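YceI-like domain protein (Burkholderia cenocepacia BC7, PDB 5IXH) is a lipocalin-like beta-barrel protein that holds a long polyprenyl diphosphate in its interior and probably captures lipophilic antibiotics outside the cell. Local coordinates at residues A[120-133]-A[148-161]. Sequence-based numbering, arbitrary orientation.
Sequences ATQTFDGVLPIKRS and VADEVQIKFHLVAT. With OTP ((2E,6E,10E,14E,18E,22E,26E)-3,7,11,15,19,23,27,31-octamethyldotriaconta-2,6,10,14,18,22,26,30-octaenyl trihydrogen diphosphate), chain C.
Ser-133 OG donates to Asp-150 OD2 at 2.6 Å, and Ser-133 N reaches Asp-150 OD1 at 2.8 Å; through the syn lone pair of each oxygen the carboxylate grips the start of the 3-10 segment after strand 121-131. Beside it, Arg-132 runs extended from CG to NE and ties down the chain entering the partner strand. Its NE meets Ala-149 O at 3.0 Å and its NH2 meets Val-148 O at 2.8 Å, both oxygens lying at the guanidinium edge. Trp-142 O is a second acceptor for NH2, and Val-137 O and Gly-138 O take NH1, which should hold the buried group's rotation. From here to the C-terminus at Thr-161, paired backbone hydrogen bonds join the two antiparallel strands, from Ile-130 with Val-152 to Gln-122 with Ala-160.

Successive residues face opposite ways, as in a lipocalin-like barrel with an apolar interior. Outward, Asp-125 and His-157 lie side by side: His-157 ND1 donates to Asp-125 OD1 at 2.6 Å, the carboxylate turned 33° from the ring. Inward, Phe-156, its CG set between backbone N and carbonyl carbon (chi1 53°), folds over Gly-126, whose CA makes a CH-pi contact 3.8 Å from the ring centroid. The opposite ring face receives the octaprenyl chain, which Phe-124, Leu-128, Ile-154 and Leu-158 also line. Strand 105-118 flanks 121-131, and strand 10-15 flanks 151-160, continuing the curled antiparallel sheet.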
ATOM      1  N   ALA A 120      -8.892   5.137 -22.864  1.00 36.97           N
ATOM      2  CA  ALA A 120      -7.870   4.102 -22.737  1.00 40.91           C
ATOM      3  C   ALA A 120      -7.266   4.031 -21.329  1.00 44.93           C
ATOM      4  O   ALA A 120      -6.251   3.369 -21.129  1.00 44.75           O
ATOM      5  CB  ALA A 120      -6.772   4.319 -23.777  1.00 48.68           C
ATOM      6  N   THR A 121      -7.894   4.692 -20.360  1.00 31.33           N
ATOM      7  CA  THR A 121      -7.377   4.755 -18.991  1.00 30.77           C
ATOM      8  C   THR A 121      -8.269   3.974 -18.021  1.00 27.45           C
ATOM      9  O   THR A 121      -9.489   4.105 -18.065  1.00 29.95           O
ATOM     10  CB  THR A 121      -7.315   6.217 -18.515  1.00 30.72           C
ATOM     11  OG1 THR A 121      -6.484   6.975 -19.406  1.00 43.71           O
ATOM     12  CG2 THR A 121      -6.749   6.311 -17.132  1.00 33.07           C
ATOM     13  N   GLN A 122      -7.661   3.173 -17.164  1.00 25.17           N
ATOM     14  CA  GLN A 122      -8.346   2.487 -16.079  1.00 22.65           C
ATOM     15  C   GLN A 122      -7.779   2.987 -14.765  1.00 21.91           C
ATOM     16  O   GLN A 122      -6.555   3.050 -14.599  1.00 22.95           O
ATOM     17  CB  GLN A 122      -8.074   0.985 -16.112  1.00 32.42           C
ATOM     18  CG  GLN A 122      -9.094   0.116 -16.772  1.00 44.40           C
ATOM     19  CD  GLN A 122      -8.705  -1.344 -16.652  1.00 37.54           C
ATOM     20  OE1 GLN A 122      -7.528  -1.669 -16.462  1.00 39.32           O
ATOM     21  NE2 GLN A 122      -9.679  -2.224 -16.736  1.00 38.71           N
ATOM     22  N   THR A 123      -8.627   3.267 -13.787  1.00 19.60           N
ATOM     23  CA  THR A 123      -8.178   3.694 -12.471  1.00 18.49           C
ATOM     24  C   THR A 123      -8.651   2.741 -11.390  1.00 17.67           C
ATOM     25  O   THR A 123      -9.787   2.235 -11.457  1.00 19.75           O
ATOM     26  CB  THR A 123      -8.642   5.097 -12.139  1.00 21.28           C
ATOM     27  OG1 THR A 123     -10.060   5.111 -12.051  1.00 26.99           O
ATOM     28  CG2 THR A 123      -8.195   6.073 -13.215  1.00 21.31           C
ATOM     29  N   PHE A 124      -7.798   2.518 -10.408  1.00 17.30           N
ATOM     30  CA  PHE A 124      -8.017   1.559  -9.336  1.00 16.08           C
ATOM     31  C   PHE A 124      -7.759   2.296  -8.056  1.00 17.08           C
ATOM     32  O   PHE A 124      -6.605   2.746  -7.808  1.00 18.65           O
ATOM     33  CB  PHE A 124      -7.042   0.388  -9.438  1.00 16.43           C
ATOM     34  CG  PHE A 124      -7.096  -0.321 -10.733  1.00 17.84           C
ATOM     35  CD1 PHE A 124      -6.402   0.133 -11.833  1.00 19.03           C
ATOM     36  CD2 PHE A 124      -7.906  -1.434 -10.892  1.00 19.92           C
ATOM     37  CE1 PHE A 124      -6.483  -0.515 -13.034  1.00 22.00           C
ATOM     38  CE2 PHE A 124      -7.997  -2.080 -12.092  1.00 24.42           C
ATOM     39  CZ  PHE A 124      -7.296  -1.624 -13.175  1.00 25.89           C
ATOM     40  N   ASP A 125      -8.776   2.454  -7.231  1.00 16.09           N
ATOM     41  CA  ASP A 125      -8.681   3.225  -5.989  1.00 15.70           C
ATOM     42  C   ASP A 125      -9.089   2.384  -4.799  1.00 17.85           C
ATOM     43  O   ASP A 125     -10.064   1.645  -4.857  1.00 17.01           O
ATOM     44  CB  ASP A 125      -9.636   4.423  -6.032  1.00 22.17           C
ATOM     45  CG  ASP A 125      -9.137   5.543  -6.917  1.00 24.30           C
ATOM     46  OD1 ASP A 125      -8.148   6.203  -6.525  1.00 26.56           O
ATOM     47  OD2 ASP A 125      -9.720   5.768  -7.988  1.00 27.63           O
ATOM     48  N   GLY A 126      -8.400   2.529  -3.680  1.00 20.66           N
ATOM     49  CA  GLY A 126      -8.786   1.779  -2.508  1.00 23.77           C
ATOM     50  C   GLY A 126      -7.977   2.165  -1.303  1.00 18.92           C
ATOM     51  O   GLY A 126      -7.020   2.926  -1.414  1.00 20.38           O
ATOM     52  N   VAL A 127      -8.379   1.614  -0.167  1.00 18.98           N
ATOM     53  CA  VAL A 127      -7.724   1.842   1.119  1.00 18.13           C
ATOM     54  C   VAL A 127      -7.673   0.521   1.843  1.00 17.58           C
ATOM     55  O   VAL A 127      -8.677  -0.170   1.951  1.00 18.61           O
ATOM     56  CB  VAL A 127      -8.492   2.870   1.977  1.00 22.34           C
ATOM     57  CG1 VAL A 127      -7.789   3.083   3.327  1.00 26.95           C
ATOM     58  CG2 VAL A 127      -8.616   4.192   1.241  1.00 28.35           C
ATOM     59  N   LEU A 128      -6.479   0.151   2.294  1.00 17.61           N
ATOM     60  CA  LEU A 128      -6.277  -1.060   3.067  1.00 15.88           C
ATOM     61  C   LEU A 128      -5.809  -0.702   4.474  1.00 16.41           C
ATOM     62  O   LEU A 128      -4.690  -0.204   4.634  1.00 17.65           O
ATOM     63  CB  LEU A 128      -5.209  -1.932   2.415  1.00 18.52           C
ATOM     64  CG  LEU A 128      -4.882  -3.203   3.211  1.00 20.24           C
ATOM     65  CD1 LEU A 128      -6.060  -4.150   3.295  1.00 24.11           C
ATOM     66  CD2 LEU A 128      -3.671  -3.879   2.589  1.00 23.39           C
ATOM     67  N   PRO A 129      -6.633  -0.970   5.491  1.00 17.40           N
ATOM     68  CA  PRO A 129      -6.137  -0.763   6.857  1.00 17.67           C
ATOM     69  C   PRO A 129      -5.312  -1.958   7.312  1.00 18.12           C
ATOM     70  O   PRO A 129      -5.684  -3.117   7.088  1.00 18.96           O
ATOM     71  CB  PRO A 129      -7.415  -0.645   7.687  1.00 20.87           C
ATOM     72  CG  PRO A 129      -8.463  -1.363   6.903  1.00 28.89           C
ATOM     73  CD  PRO A 129      -8.067  -1.305   5.449  1.00 21.80           C
ATOM     74  N   ILE A 130      -4.171  -1.669   7.924  1.00 16.69           N
ATOM     75  CA  ILE A 130      -3.342  -2.703   8.515  1.00 16.89           C
ATOM     76  C   ILE A 130      -2.927  -2.286   9.911  1.00 16.67           C
ATOM     77  O   ILE A 130      -3.017  -1.107  10.270  1.00 18.80           O
ATOM     78  CB  ILE A 130      -2.072  -2.978   7.684  1.00 15.94           C
ATOM     79  CG1 ILE A 130      -1.113  -1.773   7.634  1.00 17.10           C
ATOM     80  CG2 ILE A 130      -2.454  -3.444   6.256  1.00 21.26           C
ATOM     81  CD1 ILE A 130       0.321  -2.149   7.189  1.00 20.23           C
ATOM     82  N   LYS A 131      -2.441  -3.250  10.674  1.00 16.35           N
ATOM     83  CA  LYS A 131      -1.753  -2.966  11.922  1.00 16.71           C
ATOM     84  C   LYS A 131      -0.257  -3.012  11.645  1.00 15.11           C
ATOM     85  O   LYS A 131       0.266  -4.031  11.227  1.00 15.24           O
ATOM     86  CB  LYS A 131      -2.103  -4.019  12.970  1.00 18.70           C
ATOM     87  CG  LYS A 131      -3.532  -3.951  13.453  1.00 24.40           C
ATOM     88  CD  LYS A 131      -3.799  -4.986  14.542  1.00 48.58           C
ATOM     89  CE  LYS A 131      -5.041  -4.640  15.356  1.00 53.28           C
ATOM     90  NZ  LYS A 131      -6.127  -4.046  14.525  1.00 71.62           N
ATOM     91  N   ARG A 132       0.430  -1.908  11.907  1.00 14.80           N
ATOM     92  CA  ARG A 132       1.876  -1.871  11.706  1.00 13.40           C
ATOM     93  C   ARG A 132       2.582  -2.944  12.516  1.00 14.89           C
ATOM     94  O   ARG A 132       3.592  -3.504  12.067  1.00 14.29           O
ATOM     95  CB  ARG A 132       2.459  -0.479  11.993  1.00 14.34           C
ATOM     96  CG  ARG A 132       2.356  -0.003  13.442  1.00 15.25           C
ATOM     97  CD  ARG A 132       2.807   1.445  13.573  1.00 16.25           C
ATOM     98  NE  ARG A 132       2.713   1.902  14.952  1.00 17.41           N
ATOM     99  CZ  ARG A 132       3.581   1.594  15.909  1.00 18.11           C
ATOM    100  NH1 ARG A 132       4.643   0.830  15.647  1.00 17.35           N
ATOM    101  NH2 ARG A 132       3.387   2.063  17.134  1.00 19.40           N
ATOM    102  N   SER A 133       2.055  -3.233  13.706  1.00 14.64           N
ATOM    103  CA  SER A 133       2.658  -4.244  14.579  1.00 15.95           C
ATOM    104  C   SER A 133       2.680  -5.643  13.943  1.00 16.36           C
ATOM    105  O   SER A 133       3.579  -6.429  14.235  1.00 17.15           O
ATOM    106  CB  SER A 133       1.914  -4.326  15.925  1.00 17.04           C
ATOM    107  OG  SER A 133       0.555  -4.675  15.719  1.00 17.80           O
ATOM    108  N   VAL A 148       2.541   6.283  18.473  1.00 26.50           N
ATOM    109  CA  VAL A 148       2.041   6.182  17.108  1.00 24.52           C
ATOM    110  C   VAL A 148       1.031   5.046  17.100  1.00 25.25           C
ATOM    111  O   VAL A 148       1.345   3.939  17.524  1.00 24.00           O
ATOM    112  CB  VAL A 148       3.171   5.857  16.087  1.00 24.02           C
ATOM    113  CG1 VAL A 148       2.615   5.667  14.664  1.00 24.92           C
ATOM    114  CG2 VAL A 148       4.237   6.947  16.126  1.00 29.29           C
ATOM    115  N   ALA A 149      -0.190   5.322  16.646  1.00 24.53           N
ATOM    116  CA  ALA A 149      -1.235   4.303  16.642  1.00 25.17           C
ATOM    117  C   ALA A 149      -0.810   3.086  15.825  1.00 21.82           C
ATOM    118  O   ALA A 149       0.002   3.175  14.920  1.00 21.34           O
ATOM    119  CB  ALA A 149      -2.533   4.864  16.090  1.00 27.25           C
ATOM    120  N   ASP A 150      -1.365   1.931  16.162  1.00 21.01           N
ATOM    121  CA  ASP A 150      -1.063   0.706  15.455  1.00 18.37           C
ATOM    122  C   ASP A 150      -1.687   0.717  14.055  1.00 21.05           C
ATOM    123  O   ASP A 150      -1.058   0.338  13.071  1.00 18.83           O
ATOM    124  CB  ASP A 150      -1.561  -0.500  16.245  1.00 18.95           C
ATOM    125  CG  ASP A 150      -0.837  -1.786  15.893  1.00 20.77           C
ATOM    126  OD1 ASP A 150      -0.016  -1.788  14.950  1.00 22.57           O
ATOM    127  OD2 ASP A 150      -1.103  -2.807  16.556  1.00 21.67           O
ATOM    128  N   GLU A 151      -2.923   1.187  13.955  1.00 23.19           N
ATOM    129  CA  GLU A 151      -3.579   1.184  12.657  1.00 25.15           C
ATOM    130  C   GLU A 151      -2.967   2.188  11.687  1.00 20.13           C
ATOM    131  O   GLU A 151      -2.786   3.353  12.021  1.00 24.07           O
ATOM    132  CB  GLU A 151      -5.078   1.462  12.774  1.00 30.93           C
ATOM    133  CG  GLU A 151      -5.748   1.332  11.404  1.00 49.49           C
ATOM    134  CD  GLU A 151      -7.256   1.291  11.460  1.00 75.87           C
ATOM    135  OE1 GLU A 151      -7.889   2.259  10.988  1.00 55.51           O
ATOM    136  OE2 GLU A 151      -7.807   0.279  11.943  1.00 58.61           O
ATOM    137  N   VAL A 152      -2.643   1.713  10.487  1.00 19.72           N
ATOM    138  CA  VAL A 152      -2.157   2.553   9.389  1.00 19.84           C
ATOM    139  C   VAL A 152      -3.037   2.279   8.181  1.00 19.94           C
ATOM    140  O   VAL A 152      -3.319   1.118   7.864  1.00 20.64           O
ATOM    141  CB  VAL A 152      -0.690   2.222   9.041  1.00 20.38           C
ATOM    142  CG1 VAL A 152      -0.214   2.983   7.790  1.00 23.41           C
ATOM    143  CG2 VAL A 152       0.208   2.529  10.215  1.00 21.50           C
ATOM    144  N   GLN A 153      -3.462   3.330   7.492  1.00 20.47           N
ATOM    145  CA  GLN A 153      -4.263   3.180   6.292  1.00 20.88           C
ATOM    146  C   GLN A 153      -3.383   3.342   5.059  1.00 21.45           C
ATOM    147  O   GLN A 153      -2.757   4.387   4.855  1.00 23.89           O
ATOM    148  CB  GLN A 153      -5.391   4.209   6.258  1.00 26.92           C
ATOM    149  CG  GLN A 153      -6.394   4.048   7.372  1.00 31.53           C
ATOM    150  CD  GLN A 153      -7.480   5.097   7.319  1.00 69.03           C
ATOM    151  OE1 GLN A 153      -7.388   6.064   6.562  1.00 70.20           O
ATOM    152  NE2 GLN A 153      -8.522   4.911   8.123  1.00 83.35           N
ATOM    153  N   ILE A 154      -3.335   2.305   4.239  1.00 19.86           N
ATOM    154  CA  ILE A 154      -2.591   2.344   2.983  1.00 18.34           C
ATOM    155  C   ILE A 154      -3.564   2.753   1.879  1.00 21.42           C
ATOM    156  O   ILE A 154      -4.521   2.046   1.599  1.00 20.73           O
ATOM    157  CB  ILE A 154      -1.996   0.962   2.634  1.00 19.63           C
ATOM    158  CG1 ILE A 154      -1.051   0.479   3.747  1.00 19.43           C
ATOM    159  CG2 ILE A 154      -1.273   1.045   1.267  1.00 22.19           C
ATOM    160  CD1 ILE A 154      -0.570  -0.941   3.586  1.00 26.21           C
ATOM    161  N   LYS A 155      -3.337   3.902   1.273  1.00 20.80           N
ATOM    162  CA  LYS A 155      -4.225   4.417   0.239  1.00 20.40           C
ATOM    163  C   LYS A 155      -3.533   4.342  -1.099  1.00 20.36           C
ATOM    164  O   LYS A 155      -2.355   4.635  -1.215  1.00 23.77           O
ATOM    165  CB  LYS A 155      -4.599   5.868   0.547  1.00 27.32           C
ATOM    166  CG  LYS A 155      -5.150   6.093   1.939  1.00 36.03           C
ATOM    167  CD  LYS A 155      -6.028   7.341   2.015  1.00 54.40           C
ATOM    168  CE  LYS A 155      -5.372   8.564   1.378  1.00 60.48           C
ATOM    169  NZ  LYS A 155      -4.084   8.926   2.027  1.00 78.39           N
ATOM    170  N   PHE A 156      -4.267   3.949  -2.126  1.00 19.83           N
ATOM    171  CA  PHE A 156      -3.689   3.909  -3.448  1.00 20.50           C
ATOM    172  C   PHE A 156      -4.658   4.411  -4.501  1.00 19.70           C
ATOM    173  O   PHE A 156      -5.878   4.253  -4.406  1.00 21.80           O
ATOM    174  CB  PHE A 156      -3.229   2.492  -3.782  1.00 24.39           C
ATOM    175  CG  PHE A 156      -4.296   1.459  -3.593  1.00 23.69           C
ATOM    176  CD1 PHE A 156      -5.166   1.137  -4.619  1.00 25.26           C
ATOM    177  CD2 PHE A 156      -4.451   0.833  -2.367  1.00 23.34           C
ATOM    178  CE1 PHE A 156      -6.143   0.178  -4.431  1.00 26.30           C
ATOM    179  CE2 PHE A 156      -5.426  -0.114  -2.172  1.00 25.76           C
ATOM    180  CZ  PHE A 156      -6.281  -0.433  -3.202  1.00 25.93           C
ATOM    181  N   HIS A 157      -4.052   5.011  -5.518  1.00 21.08           N
ATOM    182  CA  HIS A 157      -4.718   5.504  -6.708  1.00 21.08           C
ATOM    183  C   HIS A 157      -3.822   5.067  -7.854  1.00 20.54           C
ATOM    184  O   HIS A 157      -2.778   5.682  -8.074  1.00 23.07           O
ATOM    185  CB  HIS A 157      -4.832   7.028  -6.656  1.00 26.91           C
ATOM    186  CG  HIS A 157      -5.391   7.646  -7.902  1.00 27.26           C
ATOM    187  ND1 HIS A 157      -6.740   7.681  -8.171  1.00 28.89           N
ATOM    188  CD2 HIS A 157      -4.788   8.309  -8.921  1.00 32.13           C
ATOM    189  CE1 HIS A 157      -6.945   8.303  -9.320  1.00 30.01           C
ATOM    190  NE2 HIS A 157      -5.777   8.696  -9.796  1.00 31.06           N
ATOM    191  N   LEU A 158      -4.180   3.993  -8.555  1.00 22.92           N
ATOM    192  CA  LEU A 158      -3.372   3.467  -9.648  1.00 21.50           C
ATOM    193  C   LEU A 158      -4.036   3.797 -10.962  1.00 22.08           C
ATOM    194  O   LEU A 158      -5.225   3.504 -11.149  1.00 21.83           O
ATOM    195  CB  LEU A 158      -3.221   1.949  -9.551  1.00 24.95           C
ATOM    196  CG  LEU A 158      -2.422   1.323  -8.417  1.00 45.77           C
ATOM    197  CD1 LEU A 158      -3.060   1.594  -7.088  1.00 65.89           C
ATOM    198  CD2 LEU A 158      -2.336  -0.169  -8.661  1.00 36.99           C
ATOM    199  N   VAL A 159      -3.286   4.399 -11.873  1.00 24.58           N
ATOM    200  CA  VAL A 159      -3.774   4.767 -13.190  1.00 20.54           C
ATOM    201  C   VAL A 159      -3.037   3.923 -14.206  1.00 27.86           C
ATOM    202  O   VAL A 159      -1.801   3.937 -14.242  1.00 27.64           O
ATOM    203  CB  VAL A 159      -3.514   6.253 -13.481  1.00 26.66           C
ATOM    204  CG1 VAL A 159      -4.022   6.626 -14.873  1.00 30.69           C
ATOM    205  CG2 VAL A 159      -4.158   7.128 -12.429  1.00 29.70           C
ATOM    206  N   ALA A 160      -3.782   3.168 -15.001  1.00 27.40           N
ATOM    207  CA  ALA A 160      -3.212   2.328 -16.045  1.00 28.86           C
ATOM    208  C   ALA A 160      -3.576   2.814 -17.419  1.00 37.89           C
ATOM    209  O   ALA A 160      -4.745   3.098 -17.702  1.00 32.89           O
ATOM    210  CB  ALA A 160      -3.602   0.879 -15.854  1.00 32.02           C
ATOM    211  N   THR A 161      -2.545   2.863 -18.267  1.00 60.72           N
ATOM    212  CA  THR A 161      -2.528   3.617 -19.524  1.00 50.45           C
ATOM    213  C   THR A 161      -3.154   4.998 -19.355  1.00 68.66           C
ATOM    214  O   THR A 161      -2.444   5.995 -19.220  1.00 59.41           O
ATOM    215  CB  THR A 161      -3.195   2.851 -20.677  1.00 47.89           C
ATOM    216  OG1 THR A 161      -2.368   1.740 -21.047  1.00 64.88           O
ATOM    217  CG2 THR A 161      -3.382   3.744 -21.897  1.00 58.68           C
TER
HETATM  218  O7  OTP C 201       5.302  14.751  19.060  1.00112.42           O
HETATM  219  P2  OTP C 201       5.634  13.301  18.769  1.00111.96           P
HETATM  220  O5  OTP C 201       6.796  12.861  19.632  1.00112.22           O
HETATM  221  O6  OTP C 201       4.430  12.431  19.059  1.00112.37           O
HETATM  222  O4  OTP C 201       6.027  13.140  17.240  1.00109.19           O
HETATM  223  P1  OTP C 201       6.731  11.858  16.619  1.00105.37           P
HETATM  224  O2  OTP C 201       8.229  11.955  16.802  1.00105.08           O
HETATM  225  O3  OTP C 201       6.214  10.603  17.289  1.00106.31           O
HETATM  226  O1  OTP C 201       6.394  11.835  15.067  1.00100.12           O
HETATM  227  C40 OTP C 201       5.817  10.703  14.439  1.00 94.82           C
HETATM  228  C39 OTP C 201       6.002  10.994  12.953  1.00 90.01           C
HETATM  229  C37 OTP C 201       5.539  10.191  11.951  1.00 85.28           C
HETATM  230  C38 OTP C 201       5.839  10.673  10.532  1.00 85.93           C
HETATM  231  C36 OTP C 201       4.772   8.869  12.186  1.00 80.01           C
HETATM  232  C35 OTP C 201       5.404   7.776  11.301  1.00 74.91           C
HETATM  233  C34 OTP C 201       4.376   6.715  10.867  1.00 70.80           C
HETATM  234  C32 OTP C 201       4.667   5.902   9.795  1.00 66.71           C
HETATM  235  C33 OTP C 201       5.991   6.039   9.032  1.00 67.80           C
HETATM  236  C31 OTP C 201       3.656   4.831   9.349  1.00 61.82           C
HETATM  237  C30 OTP C 201       4.377   3.476   9.190  1.00 57.51           C
HETATM  238  C29 OTP C 201       3.994   2.978   7.793  1.00 51.57           C
HETATM  239  C27 OTP C 201       3.439   1.741   7.575  1.00 50.35           C
HETATM  240  C28 OTP C 201       3.152   0.710   8.668  1.00 50.08           C
HETATM  241  C26 OTP C 201       3.091   1.418   6.121  1.00 49.48           C
HETATM  242  C25 OTP C 201       3.522  -0.006   5.746  1.00 46.73           C
HETATM  243  C24 OTP C 201       3.019  -0.033   4.297  1.00 45.68           C
HETATM  244  C22 OTP C 201       3.861  -0.227   3.237  1.00 40.81           C
HETATM  245  C23 OTP C 201       5.366  -0.470   3.385  1.00 42.07           C
HETATM  246  C21 OTP C 201       3.218  -0.214   1.852  1.00 41.54           C
HETATM  247  C20 OTP C 201       2.966  -1.683   1.512  1.00 40.99           C
HETATM  248  C19 OTP C 201       1.875  -1.676   0.436  1.00 41.30           C
HETATM  249  C17 OTP C 201       1.999  -2.413  -0.723  1.00 40.85           C
HETATM  250  C18 OTP C 201       3.240  -3.274  -0.969  1.00 37.13           C
HETATM  251  C16 OTP C 201       0.899  -2.414  -1.799  1.00 41.02           C
HETATM  252  C15 OTP C 201      -0.223  -1.401  -1.506  1.00 43.53           C
HETATM  253  C14 OTP C 201      -1.416  -1.750  -2.410  1.00 44.14           C
HETATM  254  C12 OTP C 201      -2.311  -2.728  -2.035  1.00 43.49           C
HETATM  255  C13 OTP C 201      -2.201  -3.499  -0.714  1.00 44.29           C
HETATM  256  C11 OTP C 201      -3.501  -3.082  -2.937  1.00 44.97           C
HETATM  257  C10 OTP C 201      -3.227  -2.770  -4.414  1.00 44.86           C
HETATM  258  C9  OTP C 201      -4.366  -3.477  -5.167  1.00 46.35           C
HETATM  259  C7  OTP C 201      -4.325  -3.653  -6.526  1.00 46.40           C
HETATM  260  C8  OTP C 201      -3.138  -3.149  -7.349  1.00 44.76           C
HETATM  261  C6  OTP C 201      -5.511  -4.383  -7.183  1.00 45.96           C
HETATM  262  C5  OTP C 201      -5.961  -3.651  -8.449  1.00 46.77           C
HETATM  263  C4  OTP C 201      -7.420  -4.094  -8.664  1.00 46.65           C
HETATM  264  C2  OTP C 201      -7.836  -4.971  -9.639  1.00 44.69           C
HETATM  265  C3  OTP C 201      -9.329  -5.293  -9.697  1.00 45.56           C
HETATM  266  C1  OTP C 201      -6.887  -5.620 -10.650  1.00 44.53           C